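PDB 3EXZ: MaoC-like dehydratase from Rhodospirillum rubrum, which probably catalyses reversible hydration of an enoyl thioester, as related MaoC-type dehydratases of the hotdog fold do. Local coordinates for residues A28-F33 with F38-E43; W58-I63 with L86-P91. All blocks are in the same frame, centred on the assembly; numbering follows the deposited sequence.

Interaction 1. Residues A28-F33 with F38-E43; sequences AFAGEF and FHLDEE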
ATOM      1  N   ALA A  28       4.841  16.551  -0.152  1.00 26.78           N
ATOM      2  CA  ALA A  28       5.059  16.268  -1.571  1.00 29.24           C
ATOM      3  C   ALA A  28       4.316  14.961  -1.938  1.00 28.10           C
ATOM      4  O   ALA A  28       3.544  14.936  -2.897  1.00 29.86           O
ATOM      5  CB  ALA A  28       6.568  16.137  -1.865  1.00 30.91           C
ATOM      6  N   PHE A  29       4.535  13.876  -1.194  1.00 25.85           N
ATOM      7  CA  PHE A  29       3.820  12.636  -1.512  1.00 27.19           C
ATOM      8  C   PHE A  29       2.297  12.779  -1.310  1.00 26.35           C
ATOM      9  O   PHE A  29       1.508  12.367  -2.160  1.00 26.66           O
ATOM     10  CB  PHE A  29       4.298  11.478  -0.648  1.00 25.68           C
ATOM     11  CG  PHE A  29       3.698  10.144  -1.009  1.00 24.39           C
ATOM     12  CD1 PHE A  29       4.379   9.264  -1.840  1.00 19.79           C
ATOM     13  CD2 PHE A  29       2.428   9.794  -0.552  1.00 20.55           C
ATOM     14  CE1 PHE A  29       3.831   8.017  -2.155  1.00 21.72           C
ATOM     15  CE2 PHE A  29       1.875   8.553  -0.862  1.00 18.72           C
ATOM     16  CZ  PHE A  29       2.565   7.673  -1.685  1.00 16.87           C
ATOM     17  N   ALA A  30       1.885  13.364  -0.189  1.00 27.35           N
ATOM     18  CA  ALA A  30       0.457  13.537   0.101  1.00 28.43           C
ATOM     19  C   ALA A  30      -0.223  14.380  -0.983  1.00 26.97           C
ATOM     20  O   ALA A  30      -1.273  13.998  -1.506  1.00 23.99           O
ATOM     21  CB  ALA A  30       0.280  14.174   1.482  1.00 29.51           C
ATOM     22  N   GLY A  31       0.387  15.519  -1.311  1.00 29.02           N
ATOM     23  CA  GLY A  31      -0.141  16.392  -2.349  1.00 29.19           C
ATOM     24  C   GLY A  31      -0.401  15.665  -3.659  1.00 30.51           C
ATOM     25  O   GLY A  31      -1.316  16.026  -4.409  1.00 30.43           O
ATOM     26  N   GLU A  32       0.384  14.633  -3.947  1.00 31.66           N
ATOM     27  CA  GLU A  32       0.183  13.898  -5.186  1.00 32.66           C
ATOM     28  C   GLU A  32      -0.739  12.676  -5.066  1.00 30.82           C
ATOM     29  O   GLU A  32      -1.549  12.438  -5.954  1.00 34.95           O
ATOM     30  CB  GLU A  32       1.531  13.441  -5.782  1.00 34.68           C
ATOM     31  CG  GLU A  32       1.385  12.780  -7.159  1.00 38.84           C
ATOM     32  CD  GLU A  32       2.705  12.412  -7.816  1.00 46.64           C
ATOM     33  OE1 GLU A  32       3.756  12.507  -7.151  1.00 47.44           O
ATOM     34  OE2 GLU A  32       2.686  12.035  -9.012  1.00 48.79           O
ATOM     35  N   PHE A  33      -0.656  11.931  -3.966  1.00 31.02           N
ATOM     36  CA  PHE A  33      -1.448  10.712  -3.825  1.00 29.62           C
ATOM     37  C   PHE A  33      -2.418  10.603  -2.646  1.00 29.69           C
ATOM     38  O   PHE A  33      -3.265   9.713  -2.638  1.00 30.57           O
ATOM     39  CB  PHE A  33      -0.499   9.514  -3.774  1.00 27.14           C
ATOM     40  CG  PHE A  33       0.383   9.361  -4.974  1.00 25.50           C
ATOM     41  CD1 PHE A  33       1.757   9.576  -4.881  1.00 24.79           C
ATOM     42  CD2 PHE A  33      -0.160   8.998  -6.198  1.00 23.25           C
ATOM     43  CE1 PHE A  33       2.581   9.412  -5.998  1.00 26.85           C
ATOM     44  CE2 PHE A  33       0.647   8.831  -7.316  1.00 27.35           C
ATOM     45  CZ  PHE A  33       2.024   9.044  -7.219  1.00 28.71           C
ATOM     46  N   PHE A  38      -4.709  16.450   7.102  1.00 31.24           N
ATOM     47  CA  PHE A  38      -3.775  15.919   8.080  1.00 31.03           C
ATOM     48  C   PHE A  38      -2.405  15.491   7.562  1.00 30.98           C
ATOM     49  O   PHE A  38      -1.483  15.277   8.355  1.00 29.45           O
ATOM     50  CB  PHE A  38      -4.422  14.803   8.917  1.00 30.93           C
ATOM     51  CG  PHE A  38      -5.488  14.034   8.210  1.00 33.61           C
ATOM     52  CD1 PHE A  38      -6.825  14.386   8.343  1.00 37.30           C
ATOM     53  CD2 PHE A  38      -5.163  12.905   7.476  1.00 29.70           C
ATOM     54  CE1 PHE A  38      -7.824  13.613   7.761  1.00 31.39           C
ATOM     55  CE2 PHE A  38      -6.153  12.131   6.892  1.00 31.29           C
ATOM     56  CZ  PHE A  38      -7.486  12.487   7.036  1.00 29.10           C
ATOM     57  N   HIS A  39      -2.255  15.404   6.243  1.00 28.35           N
ATOM     58  CA  HIS A  39      -0.968  15.031   5.642  1.00 29.50           C
ATOM     59  C   HIS A  39      -0.361  16.193   4.853  1.00 31.69           C
ATOM     60  O   HIS A  39       0.717  16.061   4.282  1.00 28.95           O
ATOM     61  CB  HIS A  39      -1.166  13.858   4.678  1.00 27.00           C
ATOM     62  CG  HIS A  39      -1.726  12.635   5.321  1.00 22.66           C
ATOM     63  ND1 HIS A  39      -2.782  11.920   4.790  1.00 23.33           N
ATOM     64  CD2 HIS A  39      -1.406  12.027   6.485  1.00 20.73           C
ATOM     65  CE1 HIS A  39      -3.082  10.922   5.601  1.00 17.56           C
ATOM     66  NE2 HIS A  39      -2.269  10.971   6.641  1.00 27.73           N
ATOM     67  N   LEU A  40      -1.051  17.331   4.848  1.00 35.85           N
ATOM     68  CA  LEU A  40      -0.646  18.503   4.077  1.00 38.70           C
ATOM     69  C   LEU A  40      -0.364  19.757   4.872  1.00 39.87           C
ATOM     70  O   LEU A  40       0.456  20.589   4.474  1.00 41.01           O
ATOM     71  CB  LEU A  40      -1.754  18.833   3.066  1.00 36.87           C
ATOM     72  CG  LEU A  40      -1.889  17.913   1.854  1.00 37.79           C
ATOM     73  CD1 LEU A  40      -3.108  18.296   1.006  1.00 32.15           C
ATOM     74  CD2 LEU A  40      -0.602  18.015   1.043  1.00 37.02           C
ATOM     75  N   ASP A  41      -1.061  19.904   5.989  1.00 43.77           N
ATOM     76  CA  ASP A  41      -0.919  21.101   6.806  1.00 45.46           C
ATOM     77  C   ASP A  41      -0.763  20.812   8.291  1.00 45.66           C
ATOM     78  O   ASP A  41      -1.564  20.081   8.884  1.00 44.30           O
ATOM     79  CB  ASP A  41      -2.123  22.027   6.575  1.00 46.30           C
ATOM     80  CG  ASP A  41      -2.038  23.313   7.383  1.00 47.70           C
ATOM     81  OD1 ASP A  41      -0.984  23.976   7.343  1.00 51.40           O
ATOM     82  OD2 ASP A  41      -3.026  23.665   8.059  1.00 53.25           O
ATOM     83  N   GLU A  42       0.266  21.418   8.882  1.00 46.98           N
ATOM     84  CA  GLU A  42       0.582  21.220  10.288  1.00 48.71           C
ATOM     85  C   GLU A  42      -0.507  21.719  11.236  1.00 48.06           C
ATOM     86  O   GLU A  42      -0.722  21.129  12.298  1.00 48.11           O
ATOM     87  CB  GLU A  42       1.953  21.853  10.611  1.00 50.37           C
ATOM     88  CG  GLU A  42       2.115  23.312  10.182  1.00 58.44           C
ATOM     89  CD  GLU A  42       2.587  23.482   8.737  1.00 66.37           C
ATOM     90  OE1 GLU A  42       2.302  22.600   7.900  1.00 66.34           O
ATOM     91  OE2 GLU A  42       3.244  24.504   8.440  1.00 58.57           O
ATOM     92  N   GLU A  43      -1.214  22.778  10.841  1.00 48.16           N
ATOM     93  CA  GLU A  43      -2.283  23.339  11.671  1.00 47.42           C
ATOM     94  C   GLU A  43      -3.553  22.492  11.546  1.00 47.50           C
ATOM     95  O   GLU A  43      -4.147  22.107  12.555  1.00 44.75           O
ATOM     96  CB  GLU A  43      -2.550  24.788  11.286  1.00 48.75           C
TER
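Ala30 points its methyl group toward His39: its CB lies 3.5 Å from His39 CB and 3.4 Å from His39 O, so the small side chain sits against both the root of the histidine and its backbone carbonyl. The backbones come nearest at this same pair, with Ala30 CA 5.9 Å from His39 CA. From its CB onward the histidine departs; CG stands anti to the carbonyl carbon (chi1 -60°), and the ring is carried off to meet Phe50 edge-to-face. Leu40 does the reverse. Its CA-CB bond runs alongside helix 23-33, but the end of the chain bends inward, and CD2 settles 3.6 Å from Gly31 N and 4.0 Å from Ala30 CB. With Gly31 CA 3.8 Å away, this methyl lies over glycine backbone, where no side chain intervenes. In this hotdog-clan protein the contact sets the weakly bonded turn of helix around 38-40 against the C-terminal part of helix 23-33, across a connection of four residues. No hydrogen bond joins the two segments, and with 136 Å² buried between them, both sides summed, the junction rests on van der Waals contact. Within that connection, Pro35 also touches the Leu40 side chain.

Interaction 2. Residues W58-I63 with L86-P91; sequences WHTAAI and LSWPNP
Trp58, near the start of helix 57-72, offers one face of its indole to the edge of Trp88, a T-shaped pair in which the six-membered ring centroids are 5.3 Å apart and the planes meet at 71°. In the hotdog fold a long helix packs against a curved antiparallel sheet; here helix 57-72 meets the end of strand 81-87 and the loop that follows it. The CA-CB bond of Trp58 points away from that strand, yet the ring reaches back: Trp88 CH2 stands over its six-membered ring, 3.9 Å from Trp58 CZ2 and displaced toward the rim. Further round the same ring, Trp58 CZ3 lies 4.0 Å from Leu86 CD2, the leucine approaching obliquely. An alanine in place of Trp58 would probably leave the edge of Trp88 without the face it meets and open a gap beside Leu86 CD2 and Met65 of the second subunit. Two residues on, Thr60 points toward Trp88 and brings CG2 to the edge of that indole near its plane, a looser contact at 4.5 Å from Trp88 CD1, while its hydroxyl OG1 is hydrogen-bonded to Thr92 OG1. Ala61 also turns its CB to this side, and its one-carbon side chain packs against Gln134 of strand 132-143 and Trp58 of the second subunit.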
ATOM      1  N   TRP A  58       0.031   5.262   2.920  1.00 25.03           N
ATOM      2  CA  TRP A  58       0.506   4.855   1.593  1.00 25.52           C
ATOM      3  C   TRP A  58       1.899   5.378   1.273  1.00 24.03           C
ATOM      4  O   TRP A  58       2.601   4.833   0.424  1.00 23.92           O
ATOM      5  CB  TRP A  58      -0.520   5.257   0.542  1.00 23.96           C
ATOM      6  CG  TRP A  58      -1.816   4.614   0.846  1.00 24.73           C
ATOM      7  CD1 TRP A  58      -2.941   5.220   1.333  1.00 21.66           C
ATOM      8  CD2 TRP A  58      -2.107   3.220   0.768  1.00 22.99           C
ATOM      9  NE1 TRP A  58      -3.923   4.286   1.551  1.00 21.49           N
ATOM     10  CE2 TRP A  58      -3.443   3.048   1.200  1.00 20.56           C
ATOM     11  CE3 TRP A  58      -1.386   2.098   0.337  1.00 20.36           C
ATOM     12  CZ2 TRP A  58      -4.061   1.793   1.250  1.00 22.41           C
ATOM     13  CZ3 TRP A  58      -2.001   0.846   0.384  1.00 22.40           C
ATOM     14  CH2 TRP A  58      -3.325   0.706   0.835  1.00 24.28           C
ATOM     15  N   HIS A  59       2.300   6.430   1.981  1.00 26.54           N
ATOM     16  CA  HIS A  59       3.635   6.997   1.820  1.00 24.99           C
ATOM     17  C   HIS A  59       4.575   6.069   2.631  1.00 22.45           C
ATOM     18  O   HIS A  59       5.656   5.696   2.165  1.00 24.52           O
ATOM     19  CB  HIS A  59       3.660   8.432   2.350  1.00 23.50           C
ATOM     20  CG  HIS A  59       4.983   9.107   2.195  1.00 24.46           C
ATOM     21  ND1 HIS A  59       5.301  10.269   2.861  1.00 27.74           N
ATOM     22  CD2 HIS A  59       6.061   8.803   1.430  1.00 26.46           C
ATOM     23  CE1 HIS A  59       6.517  10.654   2.516  1.00 23.55           C
ATOM     24  NE2 HIS A  59       6.999   9.782   1.647  1.00 29.05           N
ATOM     25  N   THR A  60       4.151   5.683   3.835  1.00 22.74           N
ATOM     26  CA  THR A  60       4.918   4.759   4.673  1.00 22.31           C
ATOM     27  C   THR A  60       5.075   3.413   3.936  1.00 23.96           C
ATOM     28  O   THR A  60       6.158   2.821   3.947  1.00 25.92           O
ATOM     29  CB  THR A  60       4.214   4.556   6.031  1.00 24.78           C
ATOM     30  OG1 THR A  60       4.231   5.795   6.736  1.00 26.15           O
ATOM     31  CG2 THR A  60       4.925   3.509   6.883  1.00 26.25           C
ATOM     32  N   ALA A  61       4.011   2.939   3.280  1.00 22.30           N
ATOM     33  CA  ALA A  61       4.076   1.675   2.540  1.00 21.35           C
ATOM     34  C   ALA A  61       5.084   1.782   1.371  1.00 23.17           C
ATOM     35  O   ALA A  61       5.853   0.847   1.129  1.00 24.08           O
ATOM     36  CB  ALA A  61       2.658   1.275   2.019  1.00 19.71           C
ATOM     37  N   ALA A  62       5.088   2.917   0.662  1.00 23.37           N
ATOM     38  CA  ALA A  62       6.018   3.133  -0.466  1.00 26.08           C
ATOM     39  C   ALA A  62       7.485   3.166  -0.002  1.00 25.44           C
ATOM     40  O   ALA A  62       8.353   2.562  -0.632  1.00 23.83           O
ATOM     41  CB  ALA A  62       5.669   4.429  -1.205  1.00 23.89           C
ATOM     42  N   ILE A  63       7.749   3.886   1.088  1.00 27.20           N
ATOM     43  CA  ILE A  63       9.088   3.971   1.695  1.00 25.57           C
ATOM     44  C   ILE A  63       9.496   2.557   2.151  1.00 25.68           C
ATOM     45  O   ILE A  63      10.663   2.163   2.041  1.00 27.96           O
ATOM     46  CB  ILE A  63       9.068   4.919   2.923  1.00 23.59           C
ATOM     47  CG1 ILE A  63       8.959   6.362   2.446  1.00 28.13           C
ATOM     48  CG2 ILE A  63      10.315   4.735   3.779  1.00 25.00           C
ATOM     49  CD1 ILE A  63       8.727   7.358   3.574  1.00 27.53           C
ATOM     50  N   LEU A  86      -2.058  -5.494   5.632  1.00 30.76           N
ATOM     51  CA  LEU A  86      -1.442  -4.233   5.989  1.00 30.75           C
ATOM     52  C   LEU A  86      -2.107  -3.530   7.153  1.00 29.84           C
ATOM     53  O   LEU A  86      -3.331  -3.486   7.234  1.00 31.02           O
ATOM     54  CB  LEU A  86      -1.484  -3.335   4.737  1.00 29.72           C
ATOM     55  CG  LEU A  86      -0.431  -2.239   4.538  1.00 38.77           C
ATOM     56  CD1 LEU A  86       0.974  -2.785   4.819  1.00 36.06           C
ATOM     57  CD2 LEU A  86      -0.528  -1.716   3.110  1.00 35.93           C
ATOM     58  N   SER A  87      -1.302  -3.012   8.071  1.00 28.77           N
ATOM     59  CA  SER A  87      -1.846  -2.242   9.174  1.00 29.23           C
ATOM     60  C   SER A  87      -0.847  -1.158   9.581  1.00 28.87           C
ATOM     61  O   SER A  87       0.364  -1.307   9.381  1.00 28.01           O
ATOM     62  CB  SER A  87      -2.193  -3.131  10.380  1.00 29.77           C
ATOM     63  OG  SER A  87      -1.054  -3.793  10.883  1.00 32.00           O
ATOM     64  N   TRP A  88      -1.360  -0.049  10.108  1.00 29.04           N
ATOM     65  CA  TRP A  88      -0.512   1.042  10.577  1.00 30.13           C
ATOM     66  C   TRP A  88      -0.886   1.315  12.039  1.00 32.13           C
ATOM     67  O   TRP A  88      -1.810   2.080  12.331  1.00 33.02           O
ATOM     68  CB  TRP A  88      -0.719   2.311   9.741  1.00 27.03           C
ATOM     69  CG  TRP A  88      -0.479   2.086   8.273  1.00 25.00           C
ATOM     70  CD1 TRP A  88       0.728   2.079   7.618  1.00 25.83           C
ATOM     71  CD2 TRP A  88      -1.471   1.823   7.280  1.00 24.31           C
ATOM     72  NE1 TRP A  88       0.541   1.839   6.277  1.00 23.67           N
ATOM     73  CE2 TRP A  88      -0.802   1.675   6.040  1.00 23.04           C
ATOM     74  CE3 TRP A  88      -2.871   1.709   7.311  1.00 27.44           C
ATOM     75  CZ2 TRP A  88      -1.477   1.401   4.844  1.00 21.85           C
ATOM     76  CZ3 TRP A  88      -3.548   1.430   6.115  1.00 28.09           C
ATOM     77  CH2 TRP A  88      -2.848   1.292   4.900  1.00 26.16           C
ATOM     78  N   PRO A  89      -0.173   0.676  12.983  1.00 35.52           N
ATOM     79  CA  PRO A  89      -0.430   0.838  14.423  1.00 37.44           C
ATOM     80  C   PRO A  89      -0.178   2.245  14.962  1.00 38.76           C
ATOM     81  O   PRO A  89      -0.986   2.772  15.730  1.00 40.94           O
ATOM     82  CB  PRO A  89       0.503  -0.183  15.073  1.00 38.34           C
ATOM     83  CG  PRO A  89       0.771  -1.191  13.978  1.00 38.45           C
ATOM     84  CD  PRO A  89       0.861  -0.345  12.738  1.00 35.87           C
ATOM     85  N   ASN A  90       0.955   2.828  14.589  1.00 36.80           N
ATOM     86  CA  ASN A  90       1.286   4.173  15.027  1.00 36.52           C
ATOM     87  C   ASN A  90       1.555   5.065  13.818  1.00 38.61           C
ATOM     88  O   ASN A  90       2.031   4.608  12.775  1.00 37.84           O
ATOM     89  CB  ASN A  90       2.504   4.181  15.961  1.00 35.60           C
ATOM     90  CG  ASN A  90       2.303   3.316  17.200  1.00 37.15           C
ATOM     91  OD1 ASN A  90       2.485   2.099  17.161  1.00 36.95           O
ATOM     92  ND2 ASN A  90       1.909   3.943  18.305  1.00 37.46           N
ATOM     93  N   PRO A  91       1.215   6.358  13.938  1.00 37.73           N
ATOM     94  CA  PRO A  91       1.416   7.332  12.863  1.00 36.01           C
ATOM     95  C   PRO A  91       2.901   7.473  12.555  1.00 34.43           C
ATOM     96  O   PRO A  91       3.739   7.220  13.422  1.00 33.46           O
ATOM     97  CB  PRO A  91       0.882   8.636  13.460  1.00 37.19           C
ATOM     98  CG  PRO A  91      -0.105   8.198  14.489  1.00 39.82           C
ATOM     99  CD  PRO A  91       0.529   6.969  15.091  1.00 38.19           C
TER

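Overall arrangement
From the N terminus, strand 13-20 leads into helix 23-33, and interaction 1 closes a short loop by setting 38-43 against 28-33. The chain passes through helix 42-46 into helix 57-72, where interaction 2 opens, to close only after 22 intervening residues at the end of strand 81-87. The two loops therefore follow in series, neither enclosing nor crossing the other. Although their centres are 15 Å apart, they meet through Phe29, whose CD2 lies 3.4 Å from His59 CB. Interaction 1 thus joins the early helices, interaction 2 ties the long helix to the sheet, and both border the second subunit, whose strand continues the sheet beside Leu86 and Ser87.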